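Local coordinates for protein elongation factor G (Thermus thermophilus, PDB 2DY1) that binds GTP with a magnesium ion and probably acts as a GTPase that drives translocation during translation elongation, at residues Y456-K461 / P569-P574; V524-P529 / R656-R661. All blocks are in the same frame, centred on the assembly; numbering follows the deposited sequence.

How the contacts relate
Contact 1 (456-461 with 569-574) is the more buried of the two, a pairing of two antiparallel strands where domain IV meets the C-terminal domain; contact 2 (524-529 with 656-661) lies at the surface, where a domain IV loop rests on helix 651-663. Backbone hydrogen bonds and aliphatic packing hold the first, whereas the second relies on an arginine laid over a phenylalanine ring and on small apolar touches. The two adjoin, their centres about 9 Å apart. Glu458 of contact 1 takes backbone N-H groups of Leu525, Ala526 and Phe528 on its carboxylate, and the rings of Tyr456 and Phe528 meet, so strand, loop and helix form one continuous junction.

Contact 1: residues Y456-K461 / P569-P574; sequences YRETIK and PVLLEP
Four backbone hydrogen bonds zip Arg457 to Leu572 and Thr459 to Val570. The Arg457 N to Leu572 O bond is 3.1 Å and nearly straight (170°), yet its donor stands above the carbonyl plane, as does that of its reciprocal; Thr459 N meets Val570 O in the carbonyl plane. Val570 O, already the acceptor of Thr459 N, also takes a CA-H...O contact from Glu458 CA at 3.4 Å.

Apolar packing follows on the face of Thr459, Val570 and Leu572. With chi1 at -166°, OG1 of Thr459 is anti to the backbone N, where Met531 O binds it, and CG2 falls between the backbone N and the carbonyl carbon, 3.5 Å from Val570 CG2; a beta-branched threonine serves both needs. Leu572 CD1 packs on Thr459 CB (3.8 Å). The extended Lys461 chain crosses Val570 at about a right angle, its CE tight against CG1 (3.4 Å).

At the other end, the Tyr456 ring turns its edge to Leu572 O, 3.4 Å from CD1, and runs beside Glu573. One water bridges Tyr456 OH and Glu573 OE1, while OE2 pairs with Arg598. Strand 457-460 pairs antiparallel with the start of strand 569-583, extending the C-terminal domain's sheet and tying domain IV to it.

Contact 2: residues V524-P529 / R656-R661; sequences VLAGFP and RIVQER
Arg661 reaches from helix 651-663 to lay its guanidinium flat on the ring of Phe528, an offset cation-pi stack that joins the C-terminal helix of elongation factor G to a loop of domain IV. Arg661 CB starts 4.2 Å from Ala526 CB, where a small residue lets the arginine pass. CG then comes to 3.9 Å from Phe528 CZ. The chain bends at chi2 (-130°) and again at chi3, which carries it past the CZ corner of the ring so that the guanidinium comes over the face; the closeness of CD to its neighbours is doubtful in the model. NE lies 3.5 Å from Phe528 CZ, and Arg661 CZ sits 4.1 Å from the centroid of the Phe528 ring, off-centre, with the planes only 11° apart. NH1 goes furthest over the ring face, and donates to Ala526 O, whose exact place is less sure.

At the edge of the Phe528 ring, Ile657 CG2 meets CE1, and Val658 CG1 touches Leu525 CD1 at 4.1 Å; the branched Ile657 and Val658 thus give methyls to the ring edge and to Leu525. Gly527 has a positive phi, which glycine readily adopts, and its lack of a side chain leaves room for Arg661 NH1, so the residue suits its place on both counts. Replacing Phe528 by an alanine is likely to strip the guanidinium of the ring it lies on, leaving it held less firmly, by NH1 bonds alone, and to open a gap beside Ile657 CG2. Over the ring near its rim, Arg661 NH1 also donates to a water at 3.0 Å, which in turn gives a weak bond to Gly527 O.

Contact 1: residues Y456-K461 / P569-P574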
loop_
_atom_site.group_PDB
_atom_site.type_symbol
_atom_site.label_atom_id
_atom_site.label_comp_id
_atom_site.label_asym_id
_atom_site.label_seq_id
_atom_site.Cartn_x
_atom_site.Cartn_y
_atom_site.Cartn_z
ATOM N N TYR A 456 -12.362 8.683 23.954
ATOM C CA TYR A 456 -12.452 9.831 24.850
ATOM C C TYR A 456 -11.699 9.499 26.131
ATOM O O TYR A 456 -11.475 8.335 26.460
ATOM C CB TYR A 456 -13.911 10.132 25.199
ATOM C CG TYR A 456 -14.715 10.662 24.045
ATOM C CD1 TYR A 456 -14.518 11.957 23.571
ATOM C CD2 TYR A 456 -15.653 9.859 23.404
ATOM C CE1 TYR A 456 -15.242 12.443 22.473
ATOM C CE2 TYR A 456 -16.376 10.331 22.310
ATOM C CZ TYR A 456 -16.164 11.616 21.851
ATOM O OH TYR A 456 -16.865 12.063 20.752
ATOM N N ARG A 457 -11.296 10.534 26.852
ATOM C CA ARG A 457 -10.597 10.325 28.103
ATOM C C ARG A 457 -11.107 11.352 29.086
ATOM O O ARG A 457 -12.019 12.117 28.768
ATOM C CB ARG A 457 -9.089 10.439 27.898
ATOM C CG ARG A 457 -8.582 9.285 27.047
ATOM C CD ARG A 457 -7.095 9.100 27.097
ATOM N NE ARG A 457 -6.707 7.985 26.242
ATOM C CZ ARG A 457 -5.489 7.839 25.748
ATOM N NH1 ARG A 457 -4.558 8.733 26.045
ATOM N NH2 ARG A 457 -5.217 6.840 24.919
ATOM N N GLU A 458 -10.543 11.350 30.287
ATOM C CA GLU A 458 -10.971 12.290 31.310
ATOM C C GLU A 458 -9.768 12.818 32.063
ATOM O O GLU A 458 -8.692 12.242 32.000
ATOM C CB GLU A 458 -11.896 11.591 32.312
ATOM C CG GLU A 458 -13.189 11.068 31.712
ATOM C CD GLU A 458 -14.026 10.297 32.714
ATOM O OE1 GLU A 458 -13.926 10.594 33.927
ATOM O OE2 GLU A 458 -14.794 9.407 32.291
ATOM N N THR A 459 -9.960 13.932 32.762
ATOM C CA THR A 459 -8.899 14.502 33.577
ATOM C C THR A 459 -9.543 15.341 34.671
ATOM O O THR A 459 -10.776 15.364 34.797
ATOM C CB THR A 459 -7.904 15.347 32.748
ATOM O OG1 THR A 459 -6.731 15.599 33.543
ATOM C CG2 THR A 459 -8.523 16.676 32.319
ATOM N N ILE A 460 -8.723 16.010 35.472
ATOM C CA ILE A 460 -9.248 16.824 36.562
ATOM C C ILE A 460 -8.824 18.285 36.456
ATOM O O ILE A 460 -7.770 18.593 35.908
ATOM C CB ILE A 460 -8.800 16.268 37.930
ATOM C CG1 ILE A 460 -7.287 16.059 37.952
ATOM C CG2 ILE A 460 -9.510 14.955 38.217
ATOM C CD1 ILE A 460 -6.741 15.631 39.335
ATOM N N LYS A 461 -9.644 19.182 37.007
ATOM C CA LYS A 461 -9.354 20.609 36.950
ATOM C C LYS A 461 -8.920 21.247 38.273
ATOM O O LYS A 461 -8.383 22.360 38.282
ATOM C CB LYS A 461 -10.564 21.361 36.393
ATOM C CG LYS A 461 -10.741 21.240 34.879
ATOM C CD LYS A 461 -11.838 22.179 34.392
ATOM C CE LYS A 461 -11.870 22.282 32.873
ATOM N NZ LYS A 461 -12.934 23.220 32.400
ATOM N N PRO A 569 -13.756 16.810 37.512
ATOM C CA PRO A 569 -13.433 16.035 36.313
ATOM C C PRO A 569 -14.052 16.639 35.052
ATOM O O PRO A 569 -15.136 17.228 35.100
ATOM C CB PRO A 569 -13.992 14.652 36.641
ATOM C CG PRO A 569 -15.114 14.943 37.586
ATOM C CD PRO A 569 -14.541 16.005 38.463
ATOM N N VAL A 570 -13.345 16.508 33.933
ATOM C CA VAL A 570 -13.817 17.025 32.657
ATOM C C VAL A 570 -13.500 16.045 31.531
ATOM O O VAL A 570 -12.534 15.282 31.616
ATOM C CB VAL A 570 -13.173 18.387 32.312
ATOM C CG1 VAL A 570 -13.510 19.403 33.391
ATOM C CG2 VAL A 570 -11.671 18.240 32.158
ATOM N N LEU A 571 -14.314 16.087 30.476
ATOM C CA LEU A 571 -14.158 15.202 29.322
ATOM C C LEU A 571 -13.139 15.719 28.317
ATOM O O LEU A 571 -13.096 16.915 28.014
ATOM C CB LEU A 571 -15.507 15.025 28.624
ATOM C CG LEU A 571 -15.591 13.914 27.572
ATOM C CD1 LEU A 571 -15.530 12.555 28.251
ATOM C CD2 LEU A 571 -16.888 14.056 26.793
ATOM N N LEU A 572 -12.315 14.810 27.801
ATOM C CA LEU A 572 -11.293 15.156 26.819
ATOM C C LEU A 572 -11.542 14.350 25.547
ATOM O O LEU A 572 -12.088 13.256 25.604
ATOM C CB LEU A 572 -9.897 14.813 27.347
ATOM C CG LEU A 572 -9.424 15.460 28.650
ATOM C CD1 LEU A 572 -8.050 14.913 28.993
ATOM C CD2 LEU A 572 -9.367 16.979 28.496
ATOM N N GLU A 573 -11.147 14.903 24.406
ATOM C CA GLU A 573 -11.309 14.198 23.139
ATOM C C GLU A 573 -10.023 14.319 22.352
ATOM O O GLU A 573 -9.266 15.270 22.524
ATOM C CB GLU A 573 -12.480 14.775 22.329
ATOM C CG GLU A 573 -12.239 16.158 21.764
ATOM C CD GLU A 573 -13.436 16.663 20.972
ATOM O OE1 GLU A 573 -13.976 15.884 20.159
ATOM O OE2 GLU A 573 -13.831 17.834 21.157
ATOM N N PRO A 574 -9.743 13.342 21.475
ATOM C CA PRO A 574 -8.497 13.479 20.726
ATOM C C PRO A 574 -8.602 14.489 19.589
ATOM O O PRO A 574 -9.607 14.546 18.883
ATOM C CB PRO A 574 -8.219 12.056 20.245
ATOM C CG PRO A 574 -9.560 11.442 20.172
ATOM C CD PRO A 574 -10.305 11.989 21.350
HETATM O O HOH W 1 -16.507 14.862 20.142
#

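Contact 2: residues V524-P529 / R656-R661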
loop_
_atom_site.group_PDB
_atom_site.type_symbol
_atom_site.label_atom_id
_atom_site.label_comp_id
_atom_site.label_asym_id
_atom_site.label_seq_id
_atom_site.Cartn_x
_atom_site.Cartn_y
_atom_site.Cartn_z
ATOM N N VAL A 524 -14.615 8.802 36.644
ATOM C CA VAL A 524 -15.917 9.022 37.265
ATOM C C VAL A 524 -16.896 9.845 36.434
ATOM O O VAL A 524 -18.104 9.783 36.666
ATOM C CB VAL A 524 -15.766 9.704 38.657
ATOM C CG1 VAL A 524 -14.917 8.839 39.568
ATOM C CG2 VAL A 524 -15.150 11.077 38.503
ATOM N N LEU A 525 -16.397 10.616 35.474
ATOM C CA LEU A 525 -17.281 11.456 34.670
ATOM C C LEU A 525 -18.136 10.666 33.689
ATOM O O LEU A 525 -19.356 10.830 33.645
ATOM C CB LEU A 525 -16.476 12.517 33.912
ATOM C CG LEU A 525 -17.302 13.577 33.173
ATOM C CD1 LEU A 525 -18.416 14.093 34.084
ATOM C CD2 LEU A 525 -16.394 14.720 32.731
ATOM N N ALA A 526 -17.502 9.804 32.907
ATOM C CA ALA A 526 -18.231 9.017 31.925
ATOM C C ALA A 526 -17.580 7.662 31.673
ATOM O O ALA A 526 -17.815 7.036 30.641
ATOM C CB ALA A 526 -18.345 9.804 30.624
ATOM N N GLY A 527 -16.744 7.223 32.609
ATOM C CA GLY A 527 -16.094 5.924 32.486
ATOM C C GLY A 527 -14.941 5.743 31.500
ATOM O O GLY A 527 -14.581 4.611 31.179
ATOM N N PHE A 528 -14.344 6.835 31.035
ATOM C CA PHE A 528 -13.223 6.750 30.094
ATOM C C PHE A 528 -11.889 6.792 30.853
ATOM O O PHE A 528 -11.858 7.227 32.007
ATOM C CB PHE A 528 -13.280 7.918 29.113
ATOM C CG PHE A 528 -14.451 7.865 28.175
ATOM C CD1 PHE A 528 -15.463 8.812 28.246
ATOM C CD2 PHE A 528 -14.518 6.888 27.188
ATOM C CE1 PHE A 528 -16.527 8.793 27.342
ATOM C CE2 PHE A 528 -15.576 6.860 26.280
ATOM C CZ PHE A 528 -16.579 7.814 26.357
ATOM N N PRO A 529 -10.781 6.335 30.227
ATOM C CA PRO A 529 -9.478 6.361 30.912
ATOM C C PRO A 529 -9.143 7.769 31.381
ATOM O O PRO A 529 -9.408 8.742 30.670
ATOM C CB PRO A 529 -8.505 5.870 29.837
ATOM C CG PRO A 529 -9.361 4.922 29.031
ATOM C CD PRO A 529 -10.642 5.720 28.892
ATOM N N ARG A 656 -23.770 15.920 26.337
ATOM C CA ARG A 656 -24.473 14.902 25.571
ATOM C C ARG A 656 -23.707 13.587 25.583
ATOM O O ARG A 656 -24.302 12.524 25.748
ATOM C CB ARG A 656 -24.712 15.373 24.130
ATOM C CG ARG A 656 -26.005 16.163 23.968
ATOM C CD ARG A 656 -26.288 16.531 22.520
ATOM N NE ARG A 656 -25.428 17.611 22.045
ATOM C CZ ARG A 656 -24.449 17.460 21.160
ATOM N NH1 ARG A 656 -24.194 16.264 20.641
ATOM N NH2 ARG A 656 -23.731 18.510 20.786
ATOM N N ILE A 657 -22.388 13.651 25.419
ATOM C CA ILE A 657 -21.585 12.429 25.441
ATOM C C ILE A 657 -21.671 11.799 26.827
ATOM O O ILE A 657 -21.865 10.588 26.965
ATOM C CB ILE A 657 -20.099 12.712 25.129
ATOM C CG1 ILE A 657 -19.942 13.108 23.661
ATOM C CG2 ILE A 657 -19.258 11.479 25.430
ATOM C CD1 ILE A 657 -18.564 13.618 23.316
ATOM N N VAL A 658 -21.515 12.630 27.853
ATOM C CA VAL A 658 -21.578 12.147 29.225
ATOM C C VAL A 658 -22.938 11.497 29.452
ATOM O O VAL A 658 -23.029 10.419 30.037
ATOM C CB VAL A 658 -21.364 13.298 30.238
ATOM C CG1 VAL A 658 -21.495 12.772 31.659
ATOM C CG2 VAL A 658 -19.983 13.916 30.040
ATOM N N GLN A 659 -23.992 12.151 28.969
ATOM C CA GLN A 659 -25.343 11.621 29.108
ATOM C C GLN A 659 -25.486 10.282 28.381
ATOM O O GLN A 659 -26.011 9.322 28.945
ATOM C CB GLN A 659 -26.369 12.622 28.566
ATOM C CG GLN A 659 -26.424 13.933 29.341
ATOM C CD GLN A 659 -27.493 14.877 28.823
ATOM O OE1 GLN A 659 -27.490 15.253 27.649
ATOM N NE2 GLN A 659 -28.412 15.268 29.699
ATOM N N GLU A 660 -25.013 10.212 27.137
ATOM C CA GLU A 660 -25.105 8.972 26.364
ATOM C C GLU A 660 -24.525 7.807 27.151
ATOM O O GLU A 660 -25.179 6.786 27.346
ATOM C CB GLU A 660 -24.349 9.087 25.034
ATOM C CG GLU A 660 -24.809 10.206 24.119
ATOM C CD GLU A 660 -24.264 10.063 22.706
ATOM O OE1 GLU A 660 -24.708 9.139 21.991
ATOM O OE2 GLU A 660 -23.390 10.867 22.314
ATOM N N ARG A 661 -23.284 7.967 27.600
ATOM C CA ARG A 661 -22.612 6.921 28.359
ATOM C C ARG A 661 -23.377 6.509 29.606
ATOM O O ARG A 661 -23.445 5.323 29.940
ATOM C CB ARG A 661 -21.210 7.377 28.754
ATOM C CG ARG A 661 -20.213 7.371 27.616
ATOM C CD ARG A 661 -18.964 6.632 28.046
ATOM N NE ARG A 661 -18.815 5.349 27.374
ATOM C CZ ARG A 661 -17.876 4.457 27.672
ATOM N NH1 ARG A 661 -17.004 4.710 28.639
ATOM N NH2 ARG A 661 -17.800 3.321 26.992
HETATM O O HOH W 2 -14.531 3.132 28.107
#